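Local coordinates for protein anti-restriction endonuclease (Enterobacteria phage T4, PDB 3WX4) that mimics DNA to inhibit DNA binding by the bacterial histone-like protein H-NS, and helps the phage evade host restriction by strongly inhibiting the McrA endonuclease, at residues Glu19-Phe24 with Tyr85-Tyr90; Asn34-Glu39 with Gly59-Ile64; Glu38-His41 with Asp46-Ile49; Leu42-Phe47 with Leu75-Ile80. All coordinates share one frame; numbering follows the deposited sequence.

Contact 1. Residues Glu19-Phe24 with Tyr85-Tyr90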
loop_
_atom_site.group_PDB
_atom_site.type_symbol
_atom_site.label_atom_id
_atom_site.label_comp_id
_atom_site.label_asym_id
_atom_site.label_seq_id
_atom_site.Cartn_x
_atom_site.Cartn_y
_atom_site.Cartn_z
ATOM N N GLU A 19 19.965 -9.445 4.820
ATOM C CA GLU A 19 20.470 -10.465 3.901
ATOM C C GLU A 19 21.528 -11.307 4.643
ATOM O O GLU A 19 21.552 -12.537 4.524
ATOM C CB GLU A 19 21.130 -9.846 2.670
ATOM C CG GLU A 19 21.812 -10.875 1.776
ATOM C CD GLU A 19 22.449 -10.251 0.544
ATOM O OE1 GLU A 19 23.178 -9.231 0.750
ATOM O OE2 GLU A 19 22.221 -10.770 -0.577
ATOM N N LYS A 20 22.404 -10.667 5.411
ATOM C CA LYS A 20 23.394 -11.420 6.145
ATOM C C LYS A 20 22.768 -12.310 7.230
ATOM O O LYS A 20 23.297 -13.393 7.512
ATOM C CB LYS A 20 24.414 -10.499 6.805
ATOM C CG LYS A 20 25.509 -10.103 5.874
ATOM C CD LYS A 20 26.293 -8.928 6.449
ATOM C CE LYS A 20 27.705 -8.901 5.855
ATOM N NZ LYS A 20 28.530 -10.123 6.295
ATOM N N LEU A 21 21.715 -11.821 7.897
ATOM C CA LEU A 21 21.062 -12.643 8.920
ATOM C C LEU A 21 20.472 -13.906 8.263
ATOM O O LEU A 21 20.554 -15.031 8.826
ATOM C CB LEU A 21 19.933 -11.856 9.599
ATOM C CG LEU A 21 19.235 -12.666 10.716
ATOM C CD1 LEU A 21 20.196 -12.861 11.846
ATOM C CD2 LEU A 21 17.982 -11.943 11.187
ATOM N N TYR A 22 19.872 -13.739 7.094
ATOM C CA TYR A 22 19.304 -14.873 6.390
ATOM C C TYR A 22 20.353 -15.953 6.133
ATOM O O TYR A 22 20.065 -17.174 6.173
ATOM C CB TYR A 22 18.709 -14.444 5.045
ATOM C CG TYR A 22 18.430 -15.609 4.113
ATOM C CD1 TYR A 22 17.259 -16.408 4.250
ATOM C CD2 TYR A 22 19.322 -15.950 3.126
ATOM C CE1 TYR A 22 17.039 -17.514 3.401
ATOM C CE2 TYR A 22 19.105 -17.046 2.266
ATOM C CZ TYR A 22 17.962 -17.832 2.412
ATOM O OH TYR A 22 17.758 -18.945 1.579
ATOM N N LYS A 23 21.566 -15.522 5.790
ATOM C CA LYS A 23 22.646 -16.475 5.477
ATOM C C LYS A 23 23.099 -17.300 6.678
ATOM O O LYS A 23 23.596 -18.379 6.530
ATOM C CB LYS A 23 23.875 -15.710 4.926
ATOM C CG LYS A 23 23.552 -15.030 3.567
ATOM C CD LYS A 23 24.654 -14.047 3.127
ATOM C CE LYS A 23 25.941 -14.725 2.700
ATOM N NZ LYS A 23 27.091 -13.722 2.629
ATOM N N PHE A 24 22.903 -16.768 7.868
ATOM C CA PHE A 24 23.355 -17.365 9.097
ATOM C C PHE A 24 22.188 -17.963 9.927
ATOM O O PHE A 24 22.276 -19.128 10.395
ATOM C CB PHE A 24 24.099 -16.214 9.857
ATOM C CG PHE A 24 24.369 -16.469 11.273
ATOM C CD1 PHE A 24 24.732 -17.728 11.716
ATOM C CD2 PHE A 24 24.258 -15.425 12.192
ATOM C CE1 PHE A 24 24.979 -17.951 13.091
ATOM C CE2 PHE A 24 24.494 -15.606 13.523
ATOM C CZ PHE A 24 24.853 -16.859 13.999
ATOM N N TYR A 85 15.492 -4.060 15.686
ATOM C CA TYR A 85 15.762 -5.465 16.031
ATOM C C TYR A 85 17.206 -5.673 16.513
ATOM O O TYR A 85 17.548 -6.728 17.057
ATOM C CB TYR A 85 15.507 -6.377 14.831
ATOM C CG TYR A 85 14.049 -6.503 14.502
ATOM C CD1 TYR A 85 13.242 -7.424 15.190
ATOM C CD2 TYR A 85 13.456 -5.671 13.563
ATOM C CE1 TYR A 85 11.885 -7.502 14.949
ATOM C CE2 TYR A 85 12.063 -5.737 13.306
ATOM C CZ TYR A 85 11.289 -6.663 14.015
ATOM O OH TYR A 85 9.917 -6.719 13.815
ATOM N N GLU A 86 18.071 -4.692 16.305
ATOM C CA GLU A 86 19.462 -4.830 16.762
ATOM C C GLU A 86 20.021 -6.168 16.291
ATOM O O GLU A 86 20.511 -6.977 17.082
ATOM C CB GLU A 86 19.532 -4.764 18.290
ATOM C CG GLU A 86 19.104 -3.413 18.880
ATOM C CD GLU A 86 19.160 -3.410 20.412
ATOM O OE1 GLU A 86 18.192 -3.866 21.071
ATOM O OE2 GLU A 86 20.199 -2.966 20.953
ATOM N N ILE A 87 19.924 -6.378 14.989
ATOM C CA ILE A 87 20.390 -7.610 14.388
ATOM C C ILE A 87 21.914 -7.822 14.544
ATOM O O ILE A 87 22.386 -8.949 14.526
ATOM C CB ILE A 87 19.952 -7.640 12.953
ATOM C CG1 ILE A 87 18.405 -7.514 12.923
ATOM C CG2 ILE A 87 20.379 -9.025 12.322
ATOM C CD1 ILE A 87 17.813 -7.193 11.584
ATOM N N GLU A 88 22.663 -6.730 14.723
ATOM C CA GLU A 88 24.110 -6.825 14.936
ATOM C C GLU A 88 24.399 -7.821 16.073
ATOM O O GLU A 88 25.385 -8.525 16.048
ATOM C CB GLU A 88 24.679 -5.445 15.334
ATOM C CG GLU A 88 24.652 -4.432 14.193
ATOM C CD GLU A 88 23.310 -3.705 14.049
ATOM O OE1 GLU A 88 22.441 -3.794 14.974
ATOM O OE2 GLU A 88 23.143 -3.036 12.997
ATOM N N ASP A 89 23.542 -7.840 17.086
ATOM C CA ASP A 89 23.715 -8.731 18.214
ATOM C C ASP A 89 23.983 -10.187 17.801
ATOM O O ASP A 89 24.841 -10.864 18.372
ATOM C CB ASP A 89 22.454 -8.750 19.092
ATOM C CG ASP A 89 22.283 -7.476 19.951
ATOM O OD1 ASP A 89 23.032 -6.488 19.773
ATOM O OD2 ASP A 89 21.362 -7.471 20.805
ATOM N N TYR A 90 23.243 -10.671 16.811
ATOM C CA TYR A 90 23.377 -12.087 16.429
ATOM C C TYR A 90 24.701 -12.494 15.879
ATOM O O TYR A 90 25.187 -13.610 16.141
ATOM C CB TYR A 90 22.262 -12.453 15.448
ATOM C CG TYR A 90 20.916 -12.200 16.073
ATOM C CD1 TYR A 90 20.481 -12.946 17.175
ATOM C CD2 TYR A 90 20.107 -11.161 15.617
ATOM C CE1 TYR A 90 19.258 -12.651 17.808
ATOM C CE2 TYR A 90 18.900 -10.855 16.232
ATOM C CZ TYR A 90 18.485 -11.602 17.320
ATOM O OH TYR A 90 17.291 -11.275 17.892
#
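Leu-21 meets Ile-87 and Tyr-90 in an apolar patch, while Phe-24, one turn further along the same helix, touches the backbone of Tyr-90. The apolar contacts centre on the CG2 methyl of Ile-87, which lies against the branched end of Leu-21: Leu-21 CD1 is 3.9 Å from Ile-87 CG2, and the two side chains cross at about a right angle. With its CG anti to the backbone N (chi1 -178°), Leu-21 sends both methyls to this side, and CD1 also reaches Tyr-90 CD2 at 4.1 Å, approaching the ring at a slant. A branched leucine suits such a spot because its two methyls can serve more than one neighbour. Phe-24 adds a weaker hydrophobic touch, its CE2 lying 4.3 Å from Tyr-90 CB.

One contact joins an aromatic edge to a polar atom. Tyr-90 O sits 3.4 Å from Phe-24 CE2, close to the plane of the ring, where the slightly positive C-H rim faces the carbonyl. No hydrogen bond crosses between the segments. Within 85-90, Tyr-90 N bonds to Ile-87 O at 3.0 Å, a turn that puts both touching residues on one side.

Leu-21 also packs on Ile-32, and Tyr-90 on Leu-28, both of helix 26-43. The arrangement is a helix-helix packing in which the short helix 88-91, reached through the positive-phi Glu-86 after helix 71-84, lies against helix 16-24, with helix 26-43 touching both.

Contact 2. Residues Asn34-Glu39 with Gly59-Ile64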
loop_
_atom_site.group_PDB
_atom_site.type_symbol
_atom_site.label_atom_id
_atom_site.label_comp_id
_atom_site.label_asym_id
_atom_site.label_seq_id
_atom_site.Cartn_x
_atom_site.Cartn_y
_atom_site.Cartn_z
ATOM N N ASN A 34 8.899 -11.179 8.632
ATOM C CA ASN A 34 7.446 -11.164 8.505
ATOM C C ASN A 34 6.782 -10.187 9.527
ATOM O O ASN A 34 5.729 -9.630 9.230
ATOM C CB ASN A 34 6.920 -12.604 8.561
ATOM C CG ASN A 34 7.084 -13.328 7.187
ATOM O OD1 ASN A 34 6.235 -13.154 6.266
ATOM N ND2 ASN A 34 8.210 -14.074 7.010
ATOM N N GLU A 35 7.396 -9.995 10.697
ATOM C CA GLU A 35 6.876 -9.033 11.666
ATOM C C GLU A 35 7.198 -7.643 11.140
ATOM O O GLU A 35 6.379 -6.726 11.249
ATOM C CB GLU A 35 7.501 -9.197 13.039
ATOM C CG GLU A 35 6.982 -8.152 14.022
ATOM C CD GLU A 35 7.614 -8.225 15.411
ATOM O OE1 GLU A 35 6.969 -8.813 16.298
ATOM O OE2 GLU A 35 8.750 -7.698 15.651
ATOM N N LEU A 36 8.367 -7.497 10.511
ATOM C CA LEU A 36 8.754 -6.208 9.972
ATOM C C LEU A 36 7.749 -5.700 8.940
ATOM O O LEU A 36 7.257 -4.534 9.000
ATOM C CB LEU A 36 10.165 -6.288 9.370
ATOM C CG LEU A 36 10.638 -5.067 8.574
ATOM C CD1 LEU A 36 10.875 -3.914 9.545
ATOM C CD2 LEU A 36 11.985 -5.416 7.849
ATOM N N VAL A 37 7.428 -6.551 7.982
ATOM C CA VAL A 37 6.495 -6.213 6.926
ATOM C C VAL A 37 5.110 -5.965 7.508
ATOM O O VAL A 37 4.396 -5.062 7.097
ATOM C CB VAL A 37 6.434 -7.380 5.882
ATOM C CG1 VAL A 37 5.276 -7.188 4.933
ATOM C CG2 VAL A 37 7.784 -7.374 5.069
ATOM N N GLU A 38 4.724 -6.761 8.481
ATOM C CA GLU A 38 3.389 -6.573 9.035
ATOM C C GLU A 38 3.288 -5.235 9.777
ATOM O O GLU A 38 2.311 -4.492 9.592
ATOM C CB GLU A 38 3.071 -7.713 9.984
ATOM C CG GLU A 38 1.708 -7.563 10.632
ATOM C CD GLU A 38 1.428 -8.757 11.483
ATOM O OE1 GLU A 38 1.403 -9.880 10.920
ATOM O OE2 GLU A 38 1.282 -8.571 12.713
ATOM N N GLU A 39 4.288 -4.934 10.599
ATOM C CA GLU A 39 4.280 -3.690 11.358
ATOM C C GLU A 39 4.396 -2.476 10.469
ATOM O O GLU A 39 3.756 -1.461 10.762
ATOM C CB GLU A 39 5.374 -3.654 12.448
ATOM C CG GLU A 39 4.991 -4.491 13.675
ATOM C CD GLU A 39 5.970 -4.360 14.877
ATOM O OE1 GLU A 39 5.719 -5.062 15.916
ATOM O OE2 GLU A 39 6.973 -3.582 14.771
ATOM N N GLY A 59 16.480 -10.790 2.048
ATOM C CA GLY A 59 17.079 -9.523 2.441
ATOM C C GLY A 59 16.730 -8.346 1.514
ATOM O O GLY A 59 17.072 -7.181 1.835
ATOM N N TYR A 60 16.106 -8.609 0.362
ATOM C CA TYR A 60 15.688 -7.538 -0.549
ATOM C C TYR A 60 14.181 -7.402 -0.399
ATOM O O TYR A 60 13.494 -8.401 -0.208
ATOM C CB TYR A 60 15.869 -7.859 -2.022
ATOM C CG TYR A 60 17.224 -8.284 -2.526
ATOM C CD1 TYR A 60 18.345 -8.365 -1.693
ATOM C CD2 TYR A 60 17.375 -8.599 -3.868
ATOM C CE1 TYR A 60 19.595 -8.756 -2.215
ATOM C CE2 TYR A 60 18.585 -8.975 -4.376
ATOM C CZ TYR A 60 19.682 -9.049 -3.544
ATOM O OH TYR A 60 20.868 -9.398 -4.132
ATOM N N PHE A 61 13.663 -6.184 -0.556
ATOM C CA PHE A 61 12.211 -5.912 -0.425
ATOM C C PHE A 61 11.717 -5.117 -1.602
ATOM O O PHE A 61 12.486 -4.297 -2.120
ATOM C CB PHE A 61 11.963 -5.108 0.843
ATOM C CG PHE A 61 12.293 -5.866 2.063
ATOM C CD1 PHE A 61 11.300 -6.568 2.731
ATOM C CD2 PHE A 61 13.629 -6.004 2.471
ATOM C CE1 PHE A 61 11.624 -7.414 3.791
ATOM C CE2 PHE A 61 13.984 -6.850 3.528
ATOM C CZ PHE A 61 12.966 -7.569 4.195
ATOM N N TYR A 62 10.496 -5.367 -2.067
ATOM C CA TYR A 62 9.988 -4.502 -3.135
ATOM C C TYR A 62 9.374 -3.355 -2.342
ATOM O O TYR A 62 8.930 -3.554 -1.195
ATOM C CB TYR A 62 8.953 -5.172 -4.050
ATOM C CG TYR A 62 7.680 -5.692 -3.387
ATOM C CD1 TYR A 62 6.686 -4.815 -2.979
ATOM C CD2 TYR A 62 7.483 -7.068 -3.185
ATOM C CE1 TYR A 62 5.515 -5.271 -2.380
ATOM C CE2 TYR A 62 6.326 -7.560 -2.576
ATOM C CZ TYR A 62 5.338 -6.652 -2.172
ATOM O OH TYR A 62 4.182 -7.039 -1.544
ATOM N N VAL A 63 9.389 -2.144 -2.909
ATOM C CA VAL A 63 8.841 -0.986 -2.194
ATOM C C VAL A 63 8.099 -0.147 -3.243
ATOM O O VAL A 63 8.662 0.134 -4.316
ATOM C CB VAL A 63 9.961 -0.135 -1.570
ATOM C CG1 VAL A 63 9.374 1.072 -0.883
ATOM C CG2 VAL A 63 10.714 -0.935 -0.530
ATOM N N ILE A 64 6.832 0.153 -2.974
ATOM C CA ILE A 64 6.003 0.957 -3.858
ATOM C C ILE A 64 5.380 2.082 -3.026
ATOM O O ILE A 64 4.470 1.853 -2.214
ATOM C CB ILE A 64 4.873 0.130 -4.507
ATOM C CG1 ILE A 64 5.470 -1.060 -5.259
ATOM C CG2 ILE A 64 4.108 0.991 -5.577
ATOM C CD1 ILE A 64 4.448 -2.163 -5.561
#
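Val-37 and Phe-61 bring helix 26-43 and strand 60-65 nearest to each other, their CA atoms 9.3 Å apart, a spacing bridged by side chains alone. Phe-61 does most of the spanning. Its CG lies beside the backbone N and anti to the carbonyl carbon (chi1 -65°), which carries the ring off the strand toward the helix, and a chi2 of -94° sets the ring plane at about a right angle to the plane of CA, CB and CG. Val-37 then meets the ring at its rim: CG2 is 4.0 Å from Phe-61 CE1 and close to the ring plane. Leu-36 adds a looser touch from an oblique direction, with CD2 4.4 Å from Phe-61 CZ.

This is the helix-on-sheet layer of an alpha+beta fold, in which strand 60-65 is the middle strand of a three-stranded antiparallel sheet and Phe-61 pairs through its backbone with Phe-13 of strand 2-14. An aromatic residue suits the place because it is long enough to fill the gap between layers, while the compact valine and the branched leucine on the helix let it approach. Leu-18 of helix 16-24 also packs on both Leu-36 and Phe-61, and Leu-36 further meets Tyr-81 and Val-82 of helix 71-84. The sheet's other face is turned to the second subunit, where Ile-64 packs on Ile-64 of that chain and Tyr-62 on its Pro-67.

Contact 3. Residues Glu38-His41 with Asp46-Ile49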
loop_
_atom_site.group_PDB
_atom_site.type_symbol
_atom_site.label_atom_id
_atom_site.label_comp_id
_atom_site.label_asym_id
_atom_site.label_seq_id
_atom_site.Cartn_x
_atom_site.Cartn_y
_atom_site.Cartn_z
ATOM N N GLU A 38 4.724 -6.761 8.481
ATOM C CA GLU A 38 3.389 -6.573 9.035
ATOM C C GLU A 38 3.288 -5.235 9.777
ATOM O O GLU A 38 2.311 -4.492 9.592
ATOM C CB GLU A 38 3.071 -7.713 9.984
ATOM C CG GLU A 38 1.708 -7.563 10.632
ATOM C CD GLU A 38 1.428 -8.757 11.483
ATOM O OE1 GLU A 38 1.403 -9.880 10.920
ATOM O OE2 GLU A 38 1.282 -8.571 12.713
ATOM N N GLU A 39 4.288 -4.934 10.599
ATOM C CA GLU A 39 4.280 -3.690 11.358
ATOM C C GLU A 39 4.396 -2.476 10.469
ATOM O O GLU A 39 3.756 -1.461 10.762
ATOM C CB GLU A 39 5.374 -3.654 12.448
ATOM C CG GLU A 39 4.991 -4.491 13.675
ATOM C CD GLU A 39 5.970 -4.360 14.877
ATOM O OE1 GLU A 39 5.719 -5.062 15.916
ATOM O OE2 GLU A 39 6.973 -3.582 14.771
ATOM N N LEU A 40 5.194 -2.546 9.409
ATOM C CA LEU A 40 5.312 -1.397 8.506
ATOM C C LEU A 40 3.959 -1.128 7.851
ATOM O O LEU A 40 3.563 0.029 7.669
ATOM C CB LEU A 40 6.381 -1.625 7.434
ATOM C CG LEU A 40 7.839 -1.533 7.960
ATOM C CD1 LEU A 40 8.809 -2.129 6.909
ATOM C CD2 LEU A 40 8.221 -0.037 8.280
ATOM N N HIS A 41 3.244 -2.183 7.498
ATOM C CA HIS A 41 1.934 -2.006 6.900
ATOM C C HIS A 41 0.903 -1.524 7.913
ATOM O O HIS A 41 -0.004 -0.763 7.568
ATOM C CB HIS A 41 1.449 -3.312 6.271
ATOM C CG HIS A 41 2.084 -3.589 4.950
ATOM N ND1 HIS A 41 2.256 -4.865 4.451
ATOM C CD2 HIS A 41 2.579 -2.743 4.013
ATOM C CE1 HIS A 41 2.826 -4.789 3.259
ATOM N NE2 HIS A 41 3.031 -3.512 2.968
ATOM N N ASP A 46 1.160 4.896 3.439
ATOM C CA ASP A 46 1.630 5.464 2.173
ATOM C C ASP A 46 2.674 4.689 1.339
ATOM O O ASP A 46 3.364 5.259 0.473
ATOM C CB ASP A 46 2.132 6.909 2.429
ATOM C CG ASP A 46 3.088 6.999 3.635
ATOM O OD1 ASP A 46 3.489 5.928 4.175
ATOM O OD2 ASP A 46 3.454 8.141 4.042
ATOM N N PHE A 47 2.809 3.377 1.590
ATOM C CA PHE A 47 3.717 2.601 0.765
ATOM C C PHE A 47 3.424 1.116 0.983
ATOM O O PHE A 47 2.821 0.744 1.988
ATOM C CB PHE A 47 5.197 2.908 1.062
ATOM C CG PHE A 47 5.671 2.487 2.421
ATOM C CD1 PHE A 47 6.132 1.182 2.662
ATOM C CD2 PHE A 47 5.714 3.395 3.449
ATOM C CE1 PHE A 47 6.616 0.818 3.898
ATOM C CE2 PHE A 47 6.213 3.034 4.728
ATOM C CZ PHE A 47 6.664 1.731 4.950
ATOM N N LEU A 48 3.773 0.319 -0.014
ATOM C CA LEU A 48 3.598 -1.158 0.083
ATOM C C LEU A 48 5.007 -1.701 0.192
ATOM O O LEU A 48 5.962 -1.119 -0.366
ATOM C CB LEU A 48 2.969 -1.711 -1.194
ATOM C CG LEU A 48 1.524 -1.342 -1.477
ATOM C CD1 LEU A 48 1.169 -1.818 -2.912
ATOM C CD2 LEU A 48 0.592 -2.011 -0.424
ATOM N N ILE A 49 5.180 -2.819 0.901
ATOM C CA ILE A 49 6.511 -3.405 0.984
ATOM C C ILE A 49 6.290 -4.906 1.085
ATOM O O ILE A 49 5.237 -5.360 1.586
ATOM C CB ILE A 49 7.277 -2.913 2.208
ATOM C CG1 ILE A 49 8.686 -3.500 2.188
ATOM C CG2 ILE A 49 6.505 -3.241 3.490
ATOM C CD1 ILE A 49 9.548 -3.029 3.330
#
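His-41 reaches from near the end of helix 26-43 to the backbone of Ile-49 on strand 47-51, a helix packed back on the strand that follows it in an alpha+beta fold. From CB, a chi1 of -78° places CG anti to the carbonyl carbon and swings the imidazole toward the strand. CD2, next to CG, lies 4.0 Å from Phe-47 O, which is near the ring plane. CE1, on the other flank, comes within 3.0 Å of Ile-49 O, approached obliquely. NE2 makes the polar link: Ile-49 N donates to it at 3.1 Å and 155°, the donor tilted 19° from the ring plane. Because NE2 is the acceptor, a neutral ring would probably carry its proton on ND1. A histidine suits this place, since one flat group can accept the N-H of a strand that is outermost in this chain's sheet while its carbons pack against backbone.

Beside it, Leu-40 turns into the core. Its CD2 touches the rim of the Phe-47 ring, 4.1 Å from CZ, and CD1 rests 3.8 Å from Ile-49 CD1. Ile-78 of helix 71-84 packs on both Leu-40 and Ile-49. The CB of Leu-48 points away from the helix, and the side chain packs on Leu-48 of the second subunit; His-41 also packs on Asn-45 of that chain. At the tip of the imidazole, the beta-branched methyl CG2 of Ile-49 closes in on NE2 at 3.5 Å.

Contact 4. Residues Leu42-Phe47 with Leu75-Ile80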
loop_
_atom_site.group_PDB
_atom_site.type_symbol
_atom_site.label_atom_id
_atom_site.label_comp_id
_atom_site.label_asym_id
_atom_site.label_seq_id
_atom_site.Cartn_x
_atom_site.Cartn_y
_atom_site.Cartn_z
ATOM N N LEU A 42 1.022 -1.947 9.155
ATOM C CA LEU A 42 0.013 -1.530 10.108
ATOM C C LEU A 42 0.157 -0.069 10.496
ATOM O O LEU A 42 -0.838 0.621 10.693
ATOM C CB LEU A 42 0.029 -2.433 11.357
ATOM C CG LEU A 42 -0.562 -3.847 11.155
ATOM C CD1 LEU A 42 -0.395 -4.694 12.421
ATOM C CD2 LEU A 42 -2.071 -3.766 10.801
ATOM N N GLU A 43 1.390 0.415 10.519
ATOM C CA GLU A 43 1.687 1.787 10.947
ATOM C C GLU A 43 1.964 2.803 9.882
ATOM O O GLU A 43 2.305 3.949 10.180
ATOM C CB GLU A 43 2.851 1.705 11.902
ATOM C CG GLU A 43 2.647 0.471 12.721
ATOM C CD GLU A 43 2.912 0.676 14.160
ATOM O OE1 GLU A 43 4.099 0.497 14.547
ATOM O OE2 GLU A 43 1.931 1.036 14.883
ATOM N N ASN A 44 1.826 2.405 8.629
ATOM C CA ASN A 44 2.120 3.338 7.572
ATOM C C ASN A 44 1.158 3.070 6.474
ATOM O O ASN A 44 1.007 1.918 6.044
ATOM C CB ASN A 44 3.544 3.119 7.075
ATOM C CG ASN A 44 4.564 3.392 8.140
ATOM O OD1 ASN A 44 4.982 4.550 8.334
ATOM N ND2 ASN A 44 4.966 2.338 8.867
ATOM N N ASN A 45 0.522 4.122 5.969
ATOM C CA ASN A 45 -0.465 3.916 4.935
ATOM C C ASN A 45 -0.063 4.406 3.584
ATOM O O ASN A 45 -0.852 4.289 2.669
ATOM C CB ASN A 45 -1.775 4.602 5.333
ATOM C CG ASN A 45 -1.560 6.078 5.646
ATOM O OD1 ASN A 45 -0.779 6.776 4.941
ATOM N ND2 ASN A 45 -2.231 6.573 6.699
ATOM N N ASP A 46 1.160 4.896 3.439
ATOM C CA ASP A 46 1.630 5.464 2.173
ATOM C C ASP A 46 2.674 4.689 1.339
ATOM O O ASP A 46 3.364 5.259 0.473
ATOM C CB ASP A 46 2.132 6.909 2.429
ATOM C CG ASP A 46 3.088 6.999 3.635
ATOM O OD1 ASP A 46 3.489 5.928 4.175
ATOM O OD2 ASP A 46 3.454 8.141 4.042
ATOM N N PHE A 47 2.809 3.377 1.590
ATOM C CA PHE A 47 3.717 2.601 0.765
ATOM C C PHE A 47 3.424 1.116 0.983
ATOM O O PHE A 47 2.821 0.744 1.988
ATOM C CB PHE A 47 5.197 2.908 1.062
ATOM C CG PHE A 47 5.671 2.487 2.421
ATOM C CD1 PHE A 47 6.132 1.182 2.662
ATOM C CD2 PHE A 47 5.714 3.395 3.449
ATOM C CE1 PHE A 47 6.616 0.818 3.898
ATOM C CE2 PHE A 47 6.213 3.034 4.728
ATOM C CZ PHE A 47 6.664 1.731 4.950
ATOM N N LEU A 75 12.425 4.774 2.845
ATOM C CA LEU A 75 13.578 3.991 3.259
ATOM C C LEU A 75 14.001 4.319 4.670
ATOM O O LEU A 75 14.408 3.453 5.404
ATOM C CB LEU A 75 14.728 4.178 2.269
ATOM C CG LEU A 75 14.293 3.847 0.820
ATOM C CD1 LEU A 75 15.477 4.046 -0.129
ATOM C CD2 LEU A 75 13.758 2.420 0.704
ATOM N N LYS A 76 13.887 5.582 5.080
ATOM C CA LYS A 76 14.292 5.949 6.409
ATOM C C LYS A 76 13.394 5.277 7.413
ATOM O O LYS A 76 13.839 4.854 8.482
ATOM C CB LYS A 76 14.177 7.468 6.632
ATOM C CG LYS A 76 15.393 8.295 6.255
ATOM C CD LYS A 76 15.111 9.766 6.701
ATOM C CE LYS A 76 16.273 10.732 6.394
ATOM N NZ LYS A 76 15.894 12.159 6.792
ATOM N N THR A 77 12.104 5.242 7.099
ATOM C CA THR A 77 11.150 4.640 8.001
ATOM C C THR A 77 11.468 3.131 8.114
ATOM O O THR A 77 11.497 2.570 9.202
ATOM C CB THR A 77 9.724 4.832 7.474
ATOM O OG1 THR A 77 9.417 6.233 7.433
ATOM C CG2 THR A 77 8.691 4.141 8.407
ATOM N N ILE A 78 11.689 2.490 6.977
ATOM C CA ILE A 78 11.989 1.049 7.000
ATOM C C ILE A 78 13.217 0.810 7.893
ATOM O O ILE A 78 13.189 -0.034 8.790
ATOM C CB ILE A 78 12.256 0.536 5.572
ATOM C CG1 ILE A 78 10.971 0.582 4.741
ATOM C CG2 ILE A 78 12.816 -0.939 5.617
ATOM C CD1 ILE A 78 11.242 0.408 3.275
ATOM N N MET A 79 14.281 1.588 7.697
ATOM C CA MET A 79 15.478 1.374 8.500
ATOM C C MET A 79 15.284 1.604 9.961
ATOM O O MET A 79 15.897 0.919 10.770
ATOM C CB MET A 79 16.659 2.184 7.972
ATOM C CG MET A 79 17.018 1.806 6.546
ATOM S SD MET A 79 17.355 -0.065 6.452
ATOM C CE MET A 79 18.586 -0.202 7.743
ATOM N N ILE A 80 14.433 2.561 10.343
ATOM C CA ILE A 80 14.190 2.758 11.777
ATOM C C ILE A 80 13.646 1.457 12.388
ATOM O O ILE A 80 14.041 1.037 13.473
ATOM C CB ILE A 80 13.160 3.911 12.025
ATOM C CG1 ILE A 80 13.883 5.263 11.906
ATOM C CG2 ILE A 80 12.543 3.783 13.410
ATOM C CD1 ILE A 80 12.946 6.459 11.604
#
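Thr-77 turns its methyl toward the amide of Asn-44, the first of two touches that helix 71-84 makes with the residues around the end of helix 26-43. The two side chains come from opposite directions, and Thr-77 CG2 lies 3.7 Å from Asn-44 OD1 and 4.2 Å from Asn-44 ND2. With CG2 anti to the backbone N and OG1 beside the backbone N (chi1 -63°), threonine splits its work: the methyl faces across the contact while OG1 bonds back to Asp-73 O, one turn earlier in its own helix. A threonine thus offers an apolar surface without leaving its hydroxyl unserved. The ND2 of Asn-44 is likewise engaged, bonding to Leu-40 O, with a weak hydrogen bond to Tyr-81 OH besides.

Ile-78, the next residue, touches Phe-47. Its CG1 is 4.4 Å from Phe-47 CE1 and approaches the ring obliquely. Phe-47 holds its CG between the backbone N and the carbonyl carbon (chi1 67°), which directs the ring from the start of strand 47-51 toward helix 71-84. Val-74, a turn before Ile-78, packs on the same phenyl group, and Phe-13 of strand 2-14 packs on Ile-78.

No hydrogen bond joins the two segments. Their chemistry therefore implies a contact of van der Waals packing alone, a methyl on an amide and an isoleucine on a ring; the polar tie to helix 71-84 is the weak bond from Asn-44 ND2 to Tyr-81 OH, just beyond 75-80.

Overall arrangement
After strand 2-14, helix 16-24 starts contact 1, which closes the longest loop by meeting the chain again at 85-90; the other three contacts all fall within that loop. Helix 26-43 supplies the helical side of contacts 2 and 3, and contact 4 starts where it runs out. Contact 3 closes a short loop onto strand 47-51, while contact 2, starting on overlapping helix residues, runs on to strand 60-65, the neighbour of strand 47-51 in the sheet. Contact 4 shares Asp-46 and Phe-47 with contact 3 and crosses contact 2 on its way to helix 71-84. Contacts 2 to 4 thus join both long helices to the sheet, and contact 1 ties helix 16-24 to the turn after helix 71-84 and the short helix 88-91.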